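Local coordinates for uncharacterized protein Atu1656 (Agrobacterium tumefaciens, PDB 2OJH) that is of unknown function but folds as a six-bladed beta-propeller of the TolB family, at residues E45-S50 and E285-R290; K109-L114 and L124-L129; W186-S191 and I199-V204. All coordinates share one frame; numbering follows the deposited sequence.

How the contacts relate
The three contacts sample different parts of one beta-propeller. Contact 1 packs two blades against each other, with segments 235 residues apart in the chain. Contact 2 joins the third strand of a blade to the edge strand and loop that lead to the next blade. Contact 3 pairs the two middle strands of a single blade. Along the chain, contacts 2 and 3 follow in series, and both lie within the long loop closed by contact 1. No two of them touch. Their centres are 21 to 23 Å apart. Contact 1 lies closest to the centre of the chain, about 9 Å from it, and across that centre from contacts 2 and 3.

Contact 1 of 3, residues E45-S50 and E285-R290; sequences EAPNWS and EFAYVR
An interface between neighbouring propeller blades brings P47 and W49 against A287 and V289. The pyrrolidine ring of P47 lies over the opposing backbone: its CG is 3.6 Å from A287 C and also approaches Y288 N. P47 CG is also 3.7 Å from A287 CB. Next to it, P47 CD meets one methyl of V289, with CG2 at 3.7 Å. The V289 torsion (chi1 -167°) sets CG2 beside its own backbone N, where it meets P47 CD and A46 N.

The strands 45-49 and 285-290 run nearly antiparallel, at 165°, but their axes stay 6.1 Å apart. They belong to two different sheets. 45-49 is the innermost strand of one blade, and 285-291 packs beside it from the sheet that also holds 22-28. Side chains therefore do the joining, as between adjacent blades of a propeller.

W49 continues the packing. The six-membered ring of W49 turns an edge to the other strand, with CZ3 3.8 Å from F286 C and CE3 3.8 Å from A287 N. The far corner, W49 CH2, comes 3.4 Å from E285 OE1, and the ring and carboxylate planes are 36° apart. W49 NE1 bonds to G53 O, and the other carboxylate oxygen, E285 OE2, to N28. L56 of the next strand touches both W49 and A287.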
loop_
_atom_site.group_PDB
_atom_site.type_symbol
_atom_site.label_atom_id
_atom_site.label_comp_id
_atom_site.label_asym_id
_atom_site.label_seq_id
_atom_site.Cartn_x
_atom_site.Cartn_y
_atom_site.Cartn_z
ATOM N N GLU A 45 8.195 -6.864 4.287
ATOM C CA GLU A 45 7.690 -5.908 3.301
ATOM C C GLU A 45 6.427 -5.185 3.704
ATOM O O GLU A 45 5.596 -5.734 4.414
ATOM C CB GLU A 45 7.462 -6.638 1.952
ATOM C CG GLU A 45 8.771 -7.261 1.409
ATOM C CD GLU A 45 8.655 -7.847 0.033
ATOM O OE1 GLU A 45 8.744 -7.069 -0.941
ATOM O OE2 GLU A 45 8.541 -9.098 -0.085
ATOM N N ALA A 46 6.283 -3.950 3.224
ATOM C CA ALA A 46 4.934 -3.330 3.093
ATOM C C ALA A 46 4.086 -3.220 4.369
ATOM O O ALA A 46 2.998 -3.833 4.501
ATOM C CB ALA A 46 4.136 -4.025 1.935
ATOM N N PRO A 47 4.572 -2.421 5.337
ATOM C CA PRO A 47 3.845 -2.331 6.610
ATOM C C PRO A 47 2.507 -1.559 6.507
ATOM O O PRO A 47 2.436 -0.513 5.832
ATOM C CB PRO A 47 4.842 -1.581 7.512
ATOM C CG PRO A 47 5.643 -0.729 6.563
ATOM C CD PRO A 47 5.790 -1.586 5.320
ATOM N N ASN A 48 1.473 -2.107 7.153
ATOM C CA ASN A 48 0.282 -1.352 7.578
ATOM C C ASN A 48 0.435 -1.002 9.059
ATOM O O ASN A 48 1.191 -1.649 9.788
ATOM C CB ASN A 48 -0.999 -2.225 7.547
ATOM C CG ASN A 48 -1.283 -2.853 6.204
ATOM O OD1 ASN A 48 -1.450 -4.063 6.119
ATOM N ND2 ASN A 48 -1.342 -2.048 5.143
ATOM N N TRP A 49 -0.321 -0.003 9.513
ATOM C CA TRP A 49 -0.299 0.388 10.907
ATOM C C TRP A 49 -1.689 0.209 11.447
ATOM O O TRP A 49 -2.637 0.748 10.872
ATOM C CB TRP A 49 0.108 1.859 11.002
ATOM C CG TRP A 49 0.654 2.311 12.350
ATOM C CD1 TRP A 49 0.154 2.028 13.613
ATOM C CD2 TRP A 49 1.779 3.178 12.549
ATOM N NE1 TRP A 49 0.910 2.685 14.574
ATOM C CE2 TRP A 49 1.907 3.397 13.942
ATOM C CE3 TRP A 49 2.676 3.823 11.668
ATOM C CZ2 TRP A 49 2.926 4.211 14.486
ATOM C CZ3 TRP A 49 3.686 4.621 12.209
ATOM C CH2 TRP A 49 3.795 4.812 13.605
ATOM N N SER A 50 -1.814 -0.538 12.536
ATOM C CA SER A 50 -3.109 -0.857 13.107
ATOM C C SER A 50 -3.874 0.396 13.534
ATOM O O SER A 50 -3.269 1.376 13.974
ATOM C CB SER A 50 -2.952 -1.823 14.272
ATOM O OG SER A 50 -2.534 -1.188 15.462
ATOM N N GLU A 285 2.781 10.085 11.491
ATOM C CA GLU A 285 3.895 9.163 11.263
ATOM C C GLU A 285 3.493 8.115 10.258
ATOM O O GLU A 285 2.312 7.752 10.176
ATOM C CB GLU A 285 4.300 8.446 12.562
ATOM C CG GLU A 285 4.651 9.384 13.676
ATOM C CD GLU A 285 5.081 8.695 14.962
ATOM O OE1 GLU A 285 4.498 7.664 15.342
ATOM O OE2 GLU A 285 5.984 9.246 15.608
ATOM N N PHE A 286 4.463 7.640 9.487
ATOM C CA PHE A 286 4.204 6.466 8.651
ATOM C C PHE A 286 5.288 5.393 8.831
ATOM O O PHE A 286 6.446 5.718 9.166
ATOM C CB PHE A 286 4.037 6.896 7.181
ATOM C CG PHE A 286 5.263 7.522 6.597
ATOM C CD1 PHE A 286 6.265 6.711 6.102
ATOM C CD2 PHE A 286 5.399 8.918 6.514
ATOM C CE1 PHE A 286 7.415 7.240 5.567
ATOM C CE2 PHE A 286 6.557 9.483 5.962
ATOM C CZ PHE A 286 7.563 8.656 5.487
ATOM N N ALA A 287 4.917 4.121 8.606
ATOM C CA ALA A 287 5.843 3.000 8.638
ATOM C C ALA A 287 6.344 2.703 7.211
ATOM O O ALA A 287 5.634 2.959 6.231
ATOM C CB ALA A 287 5.146 1.736 9.260
ATOM N N TYR A 288 7.577 2.204 7.118
ATOM C CA TYR A 288 8.223 1.874 5.839
ATOM C C TYR A 288 9.366 0.871 6.090
ATOM O O TYR A 288 9.776 0.661 7.244
ATOM C CB TYR A 288 8.724 3.151 5.131
ATOM C CG TYR A 288 9.840 3.844 5.877
ATOM C CD1 TYR A 288 9.565 4.679 6.969
ATOM C CD2 TYR A 288 11.186 3.643 5.507
ATOM C CE1 TYR A 288 10.609 5.290 7.690
ATOM C CE2 TYR A 288 12.225 4.240 6.218
ATOM C CZ TYR A 288 11.921 5.077 7.290
ATOM O OH TYR A 288 12.928 5.645 8.004
ATOM N N VAL A 289 9.866 0.231 5.029
ATOM C CA VAL A 289 11.011 -0.670 5.157
ATOM C C VAL A 289 12.143 -0.129 4.328
ATOM O O VAL A 289 11.963 0.144 3.151
ATOM C CB VAL A 289 10.715 -2.124 4.702
ATOM C CG1 VAL A 289 11.848 -3.094 5.152
ATOM C CG2 VAL A 289 9.349 -2.609 5.258
ATOM N N ARG A 290 13.300 0.012 4.966
ATOM C CA ARG A 290 14.544 0.358 4.308
ATOM C C ARG A 290 15.275 -0.979 4.141
ATOM O O ARG A 290 15.219 -1.839 5.021
ATOM C CB ARG A 290 15.332 1.327 5.221
ATOM C CG ARG A 290 16.784 1.622 4.840
ATOM C CD ARG A 290 17.519 2.374 5.999
ATOM N NE ARG A 290 16.747 3.543 6.409
ATOM C CZ ARG A 290 16.836 4.739 5.840
ATOM N NH1 ARG A 290 17.701 4.954 4.849
ATOM N NH2 ARG A 290 16.069 5.737 6.272
#

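Contact 2 of 3, residues K109-L114 and L124-L129; sequences KSAIYL and LMTKNL
A chi1 of -179° swings L124 CG to the side of its carbonyl carbon, and a chi2 of 65° then sets CD1 over the ring of Y113. L124 CD1 sits 3.9 Å from the centroid of the Y113 ring, in a CH-pi contact over the face and displaced toward the rim. L124 CD1 also touches A111 CB at 3.7 Å. Y113 OH bonds to E106, and F82 meets the ring edge-to-face.

T126 places its hydroxyl between the backbone N and the carbonyl carbon. There T126 OG1 accepts the N-H of I112, 3.0 Å from I112 N, in a nearly straight bond (172°). The methyl CG2 of T126 rests against I112 CB. One residue earlier, M125 N donates to I112 O at 2.9 Å.

The N-H and the C=O of I112 are thus both held, the first by a side chain. Strand 111-116 is the third strand of a four-stranded propeller blade, and 123-124 is its outer edge. Y113 and L124 form an antiparallel non-hydrogen-bonded pair. Beyond it the chain leaves the strand pattern, so T126 OG1 takes a bond that a backbone carbonyl would accept in a continued ladder. The loop then leads to strand 131-136 of the next blade.

At one end, selenomethionine M125 lies across L114, with M125 CG 3.8 Å from L114 CG. At the other, L129 CD2 lies 3.7 Å from A111 CB, and L129 CB meets the aliphatic part of K109.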
loop_
_atom_site.group_PDB
_atom_site.type_symbol
_atom_site.label_atom_id
_atom_site.label_comp_id
_atom_site.label_asym_id
_atom_site.label_seq_id
_atom_site.Cartn_x
_atom_site.Cartn_y
_atom_site.Cartn_z
ATOM N N LYS A 109 -2.664 -16.979 -9.175
ATOM C CA LYS A 109 -2.502 -15.545 -9.408
ATOM C C LYS A 109 -3.248 -14.767 -8.350
ATOM O O LYS A 109 -4.139 -15.306 -7.706
ATOM C CB LYS A 109 -2.919 -15.119 -10.807
ATOM C CG LYS A 109 -4.298 -15.472 -11.238
ATOM C CD LYS A 109 -4.330 -15.443 -12.762
ATOM C CE LYS A 109 -5.458 -16.292 -13.279
ATOM N NZ LYS A 109 -5.505 -16.335 -14.773
ATOM N N SER A 110 -2.861 -13.506 -8.164
ATOM C CA SER A 110 -3.358 -12.745 -7.016
ATOM C C SER A 110 -4.874 -12.626 -6.975
ATOM O O SER A 110 -5.483 -12.171 -7.950
ATOM C CB SER A 110 -2.754 -11.344 -7.016
ATOM O OG SER A 110 -3.138 -10.653 -5.834
ATOM N N ALA A 111 -5.459 -13.021 -5.841
ATOM C CA ALA A 111 -6.882 -12.866 -5.561
ATOM C C ALA A 111 -7.038 -12.244 -4.177
ATOM O O ALA A 111 -6.272 -12.554 -3.244
ATOM C CB ALA A 111 -7.587 -14.249 -5.579
ATOM N N ILE A 112 -8.036 -11.373 -4.038
ATOM C CA ILE A 112 -8.228 -10.587 -2.825
ATOM C C ILE A 112 -9.144 -11.368 -1.869
ATOM O O ILE A 112 -10.141 -11.959 -2.291
ATOM C CB ILE A 112 -8.777 -9.166 -3.167
ATOM C CG1 ILE A 112 -7.711 -8.360 -3.947
ATOM C CG2 ILE A 112 -9.130 -8.412 -1.914
ATOM C CD1 ILE A 112 -8.269 -7.017 -4.485
ATOM N N TYR A 113 -8.780 -11.406 -0.592
ATOM C CA TYR A 113 -9.636 -12.040 0.437
ATOM C C TYR A 113 -9.741 -11.106 1.641
ATOM O O TYR A 113 -8.871 -10.258 1.844
ATOM C CB TYR A 113 -9.015 -13.343 0.930
ATOM C CG TYR A 113 -8.782 -14.386 -0.144
ATOM C CD1 TYR A 113 -7.670 -14.311 -0.993
ATOM C CD2 TYR A 113 -9.656 -15.458 -0.282
ATOM C CE1 TYR A 113 -7.468 -15.275 -1.989
ATOM C CE2 TYR A 113 -9.459 -16.435 -1.245
ATOM C CZ TYR A 113 -8.363 -16.327 -2.100
ATOM O OH TYR A 113 -8.180 -17.298 -3.052
ATOM N N LEU A 114 -10.775 -11.284 2.455
ATOM C CA LEU A 114 -10.866 -10.655 3.777
ATOM C C LEU A 114 -10.820 -11.774 4.795
ATOM O O LEU A 114 -11.246 -12.880 4.498
ATOM C CB LEU A 114 -12.218 -9.933 3.968
ATOM C CG LEU A 114 -12.579 -8.846 2.942
ATOM C CD1 LEU A 114 -13.846 -8.143 3.398
ATOM C CD2 LEU A 114 -11.452 -7.879 2.782
ATOM N N LEU A 124 -13.076 -15.120 -0.132
ATOM C CA LEU A 124 -12.741 -14.584 -1.483
ATOM C C LEU A 124 -13.636 -13.414 -1.863
ATOM O O LEU A 124 -14.885 -13.521 -1.784
ATOM C CB LEU A 124 -12.832 -15.680 -2.592
ATOM C CG LEU A 124 -12.478 -15.255 -4.025
ATOM C CD1 LEU A 124 -11.003 -14.842 -4.179
ATOM C CD2 LEU A 124 -12.848 -16.365 -5.004
HETATM N N MSE A 125 -13.001 -12.324 -2.293
HETATM C CA MSE A 125 -13.713 -11.143 -2.725
HETATM C C MSE A 125 -13.765 -11.037 -4.241
HETATM O O MSE A 125 -14.802 -10.684 -4.801
HETATM C CB MSE A 125 -13.062 -9.865 -2.183
HETATM C CG MSE A 125 -13.147 -9.595 -0.715
HETATM SE SE MSE A 125 -14.978 -9.666 -0.031
HETATM C CE MSE A 125 -15.023 -11.337 0.899
ATOM N N THR A 126 -12.648 -11.309 -4.914
ATOM C CA THR A 126 -12.576 -11.066 -6.341
ATOM C C THR A 126 -12.570 -12.325 -7.210
ATOM O O THR A 126 -11.665 -13.162 -7.108
ATOM C CB THR A 126 -11.323 -10.302 -6.676
ATOM O OG1 THR A 126 -10.192 -11.013 -6.153
ATOM C CG2 THR A 126 -11.387 -8.921 -6.069
ATOM N N LYS A 127 -13.575 -12.436 -8.078
ATOM C CA LYS A 127 -13.670 -13.552 -8.998
ATOM C C LYS A 127 -12.899 -13.303 -10.282
ATOM O O LYS A 127 -12.674 -14.238 -11.032
ATOM C CB LYS A 127 -15.135 -13.866 -9.302
ATOM C CG LYS A 127 -15.885 -14.415 -8.081
ATOM C CD LYS A 127 -17.356 -14.493 -8.351
ATOM C CE LYS A 127 -18.111 -14.842 -7.071
ATOM N NZ LYS A 127 -19.543 -14.909 -7.406
ATOM N N ASN A 128 -12.510 -12.052 -10.526
ATOM C CA ASN A 128 -11.798 -11.650 -11.750
ATOM C C ASN A 128 -10.364 -11.319 -11.393
ATOM O O ASN A 128 -10.125 -10.467 -10.521
ATOM C CB ASN A 128 -12.484 -10.448 -12.385
ATOM C CG ASN A 128 -13.945 -10.738 -12.790
ATOM O OD1 ASN A 128 -14.267 -11.817 -13.283
ATOM N ND2 ASN A 128 -14.821 -9.761 -12.578
ATOM N N LEU A 129 -9.418 -12.014 -12.037
ATOM C CA LEU A 129 -8.018 -12.050 -11.591
ATOM C C LEU A 129 -7.058 -11.653 -12.696
ATOM O O LEU A 129 -7.422 -11.694 -13.876
ATOM C CB LEU A 129 -7.659 -13.457 -11.071
ATOM C CG LEU A 129 -8.657 -14.053 -10.087
ATOM C CD1 LEU A 129 -8.245 -15.442 -9.619
ATOM C CD2 LEU A 129 -8.839 -13.136 -8.858
#

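Contact 3 of 3, residues W186-S191 and I199-V204; sequences WIYFNS and IWRVRV
This is a beta-hairpin pairing between the second and third strands of a propeller blade, reinforced by W186, which is held between the R201 guanidinium on one face and R203 CD on the other. The strands 186-191 and 199-203 are antiparallel. I187 with V202 and F189 with W200 form hydrogen-bonded pairs, with two backbone bonds each. Y188 with R201 is a non-hydrogen-bonded pair.

The guanidinium of R201 lies flat on W186, planes 8° apart, with R201 CZ 3.7 Å from the centroid of the five-membered ring. R201 CD covers the six-membered ring on the same face. On the opposite face, R203 CD sits 3.3 Å from the centroid of the W186 six-membered ring, almost on the normal. The R203 chain bends at chi2 and chi3, and its NE bonds to R185 O. Its charged end is too far from the indole for more than a weak attraction.

R201 reaches the tryptophan as a chain extended from CG to NE beside Y188. R201 CB rests over the centre of the Y188 ring, 4.0 Å from the centroid. R201 NH2 then donates to Y188 OH at 2.9 Å, bent at 138°, with the oxygen 25° out of the guanidinium plane. The hydroxyl accepts from R201 and gives its own proton to M256 O.

On the face of F189 and V202, W200 CB packs over the F189 ring, 3.5 Å from F189 CZ. A water links W200 NE1, at 3.0 Å, to S191 O.

R201 also forms a salt bridge through NH1 to E210. Stack, hydroxyl and carboxylate together would limit rotation of the guanidinium, and E210 balances its charge.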
loop_
_atom_site.group_PDB
_atom_site.type_symbol
_atom_site.label_atom_id
_atom_site.label_comp_id
_atom_site.label_asym_id
_atom_site.label_seq_id
_atom_site.Cartn_x
_atom_site.Cartn_y
_atom_site.Cartn_z
ATOM N N TRP A 186 -11.958 10.918 -2.923
ATOM C CA TRP A 186 -10.959 10.607 -3.947
ATOM C C TRP A 186 -10.232 9.297 -3.681
ATOM O O TRP A 186 -10.070 8.878 -2.525
ATOM C CB TRP A 186 -9.901 11.714 -4.014
ATOM C CG TRP A 186 -10.402 13.058 -4.435
ATOM C CD1 TRP A 186 -10.768 14.087 -3.617
ATOM C CD2 TRP A 186 -10.562 13.535 -5.781
ATOM N NE1 TRP A 186 -11.167 15.171 -4.370
ATOM C CE2 TRP A 186 -11.050 14.858 -5.699
ATOM C CE3 TRP A 186 -10.347 12.970 -7.047
ATOM C CZ2 TRP A 186 -11.312 15.630 -6.834
ATOM C CZ3 TRP A 186 -10.620 13.735 -8.179
ATOM C CH2 TRP A 186 -11.092 15.056 -8.059
ATOM N N ILE A 187 -9.752 8.685 -4.765
ATOM C CA ILE A 187 -8.801 7.580 -4.687
ATOM C C ILE A 187 -7.549 8.074 -5.435
ATOM O O ILE A 187 -7.662 8.462 -6.586
ATOM C CB ILE A 187 -9.370 6.307 -5.344
ATOM C CG1 ILE A 187 -10.479 5.687 -4.449
ATOM C CG2 ILE A 187 -8.243 5.280 -5.627
ATOM C CD1 ILE A 187 -11.428 4.784 -5.212
ATOM N N TYR A 188 -6.392 8.081 -4.769
ATOM C CA TYR A 188 -5.118 8.461 -5.396
ATOM C C TYR A 188 -4.485 7.169 -5.908
ATOM O O TYR A 188 -4.641 6.080 -5.295
ATOM C CB TYR A 188 -4.172 9.126 -4.376
ATOM C CG TYR A 188 -4.536 10.561 -4.011
ATOM C CD1 TYR A 188 -5.709 10.871 -3.306
ATOM C CD2 TYR A 188 -3.707 11.628 -4.402
ATOM C CE1 TYR A 188 -6.039 12.228 -3.006
ATOM C CE2 TYR A 188 -4.020 12.948 -4.093
ATOM C CZ TYR A 188 -5.177 13.239 -3.401
ATOM O OH TYR A 188 -5.453 14.545 -3.122
ATOM N N PHE A 189 -3.804 7.275 -7.047
ATOM C CA PHE A 189 -3.218 6.108 -7.708
ATOM C C PHE A 189 -2.107 6.608 -8.634
ATOM O O PHE A 189 -1.866 7.831 -8.705
ATOM C CB PHE A 189 -4.312 5.308 -8.459
ATOM C CG PHE A 189 -4.902 6.039 -9.655
ATOM C CD1 PHE A 189 -5.921 6.994 -9.494
ATOM C CD2 PHE A 189 -4.431 5.771 -10.935
ATOM C CE1 PHE A 189 -6.440 7.674 -10.584
ATOM C CE2 PHE A 189 -4.958 6.454 -12.057
ATOM C CZ PHE A 189 -5.963 7.418 -11.871
ATOM N N ASN A 190 -1.385 5.698 -9.287
ATOM C CA ASN A 190 -0.433 6.159 -10.324
ATOM C C ASN A 190 -0.781 5.651 -11.717
ATOM O O ASN A 190 -1.418 4.614 -11.873
ATOM C CB ASN A 190 1.053 5.889 -9.957
ATOM C CG ASN A 190 1.393 4.403 -9.791
ATOM O OD1 ASN A 190 0.536 3.536 -9.600
ATOM N ND2 ASN A 190 2.671 4.125 -9.799
ATOM N N SER A 191 -0.374 6.391 -12.746
ATOM C CA SER A 191 -0.738 5.994 -14.071
ATOM C C SER A 191 0.433 6.292 -14.989
ATOM O O SER A 191 1.144 7.302 -14.794
ATOM C CB SER A 191 -1.984 6.780 -14.508
ATOM O OG SER A 191 -2.394 6.423 -15.813
ATOM N N ILE A 199 1.456 10.470 -10.177
ATOM C CA ILE A 199 0.297 10.365 -9.289
ATOM C C ILE A 199 -0.895 11.077 -9.909
ATOM O O ILE A 199 -0.786 12.213 -10.412
ATOM C CB ILE A 199 0.557 10.876 -7.829
ATOM C CG1 ILE A 199 1.860 10.293 -7.259
ATOM C CG2 ILE A 199 -0.651 10.562 -6.962
ATOM C CD1 ILE A 199 1.966 8.797 -7.331
ATOM N N TRP A 200 -2.020 10.360 -9.890
ATOM C CA TRP A 200 -3.304 10.873 -10.347
ATOM C C TRP A 200 -4.317 10.627 -9.226
ATOM O O TRP A 200 -4.045 9.883 -8.269
ATOM C CB TRP A 200 -3.754 10.153 -11.629
ATOM C CG TRP A 200 -2.973 10.562 -12.888
ATOM C CD1 TRP A 200 -1.678 10.236 -13.203
ATOM C CD2 TRP A 200 -3.463 11.339 -13.966
ATOM N NE1 TRP A 200 -1.323 10.779 -14.429
ATOM C CE2 TRP A 200 -2.406 11.467 -14.915
ATOM C CE3 TRP A 200 -4.692 11.957 -14.231
ATOM C CZ2 TRP A 200 -2.548 12.180 -16.089
ATOM C CZ3 TRP A 200 -4.828 12.678 -15.406
ATOM C CH2 TRP A 200 -3.765 12.777 -16.328
ATOM N N ARG A 201 -5.465 11.284 -9.317
ATOM C CA ARG A 201 -6.573 10.936 -8.449
ATOM C C ARG A 201 -7.896 10.881 -9.212
ATOM O O ARG A 201 -8.118 11.661 -10.116
ATOM C CB ARG A 201 -6.647 11.878 -7.238
ATOM C CG ARG A 201 -6.954 13.331 -7.557
ATOM C CD ARG A 201 -7.125 14.125 -6.270
ATOM N NE ARG A 201 -7.688 15.442 -6.527
ATOM C CZ ARG A 201 -7.918 16.367 -5.600
ATOM N NH1 ARG A 201 -8.442 17.533 -5.964
ATOM N NH2 ARG A 201 -7.628 16.135 -4.322
ATOM N N VAL A 202 -8.758 9.933 -8.835
ATOM C CA VAL A 202 -10.067 9.780 -9.462
ATOM C C VAL A 202 -11.146 9.893 -8.381
ATOM O O VAL A 202 -10.928 9.453 -7.247
ATOM C CB VAL A 202 -10.186 8.415 -10.240
ATOM C CG1 VAL A 202 -10.035 7.190 -9.303
ATOM C CG2 VAL A 202 -11.488 8.352 -11.043
ATOM N N ARG A 203 -12.301 10.476 -8.713
ATOM C CA ARG A 203 -13.402 10.530 -7.741
ATOM C C ARG A 203 -13.890 9.115 -7.444
ATOM O O ARG A 203 -13.871 8.258 -8.335
ATOM C CB ARG A 203 -14.581 11.352 -8.279
ATOM C CG ARG A 203 -14.316 12.839 -8.502
ATOM C CD ARG A 203 -14.077 13.601 -7.221
ATOM N NE ARG A 203 -14.885 13.136 -6.100
ATOM C CZ ARG A 203 -16.155 13.459 -5.907
ATOM N NH1 ARG A 203 -16.794 12.975 -4.849
ATOM N NH2 ARG A 203 -16.786 14.255 -6.761
ATOM N N VAL A 204 -14.367 8.859 -6.229
ATOM C CA VAL A 204 -14.822 7.498 -5.913
ATOM C C VAL A 204 -15.971 7.071 -6.814
ATOM O O VAL A 204 -16.140 5.883 -7.063
ATOM C CB VAL A 204 -15.147 7.240 -4.394
ATOM C CG1 VAL A 204 -13.938 7.544 -3.529
ATOM C CG2 VAL A 204 -16.324 8.025 -3.946
HETATM O O HOH W 1 0.944 9.671 -16.104
#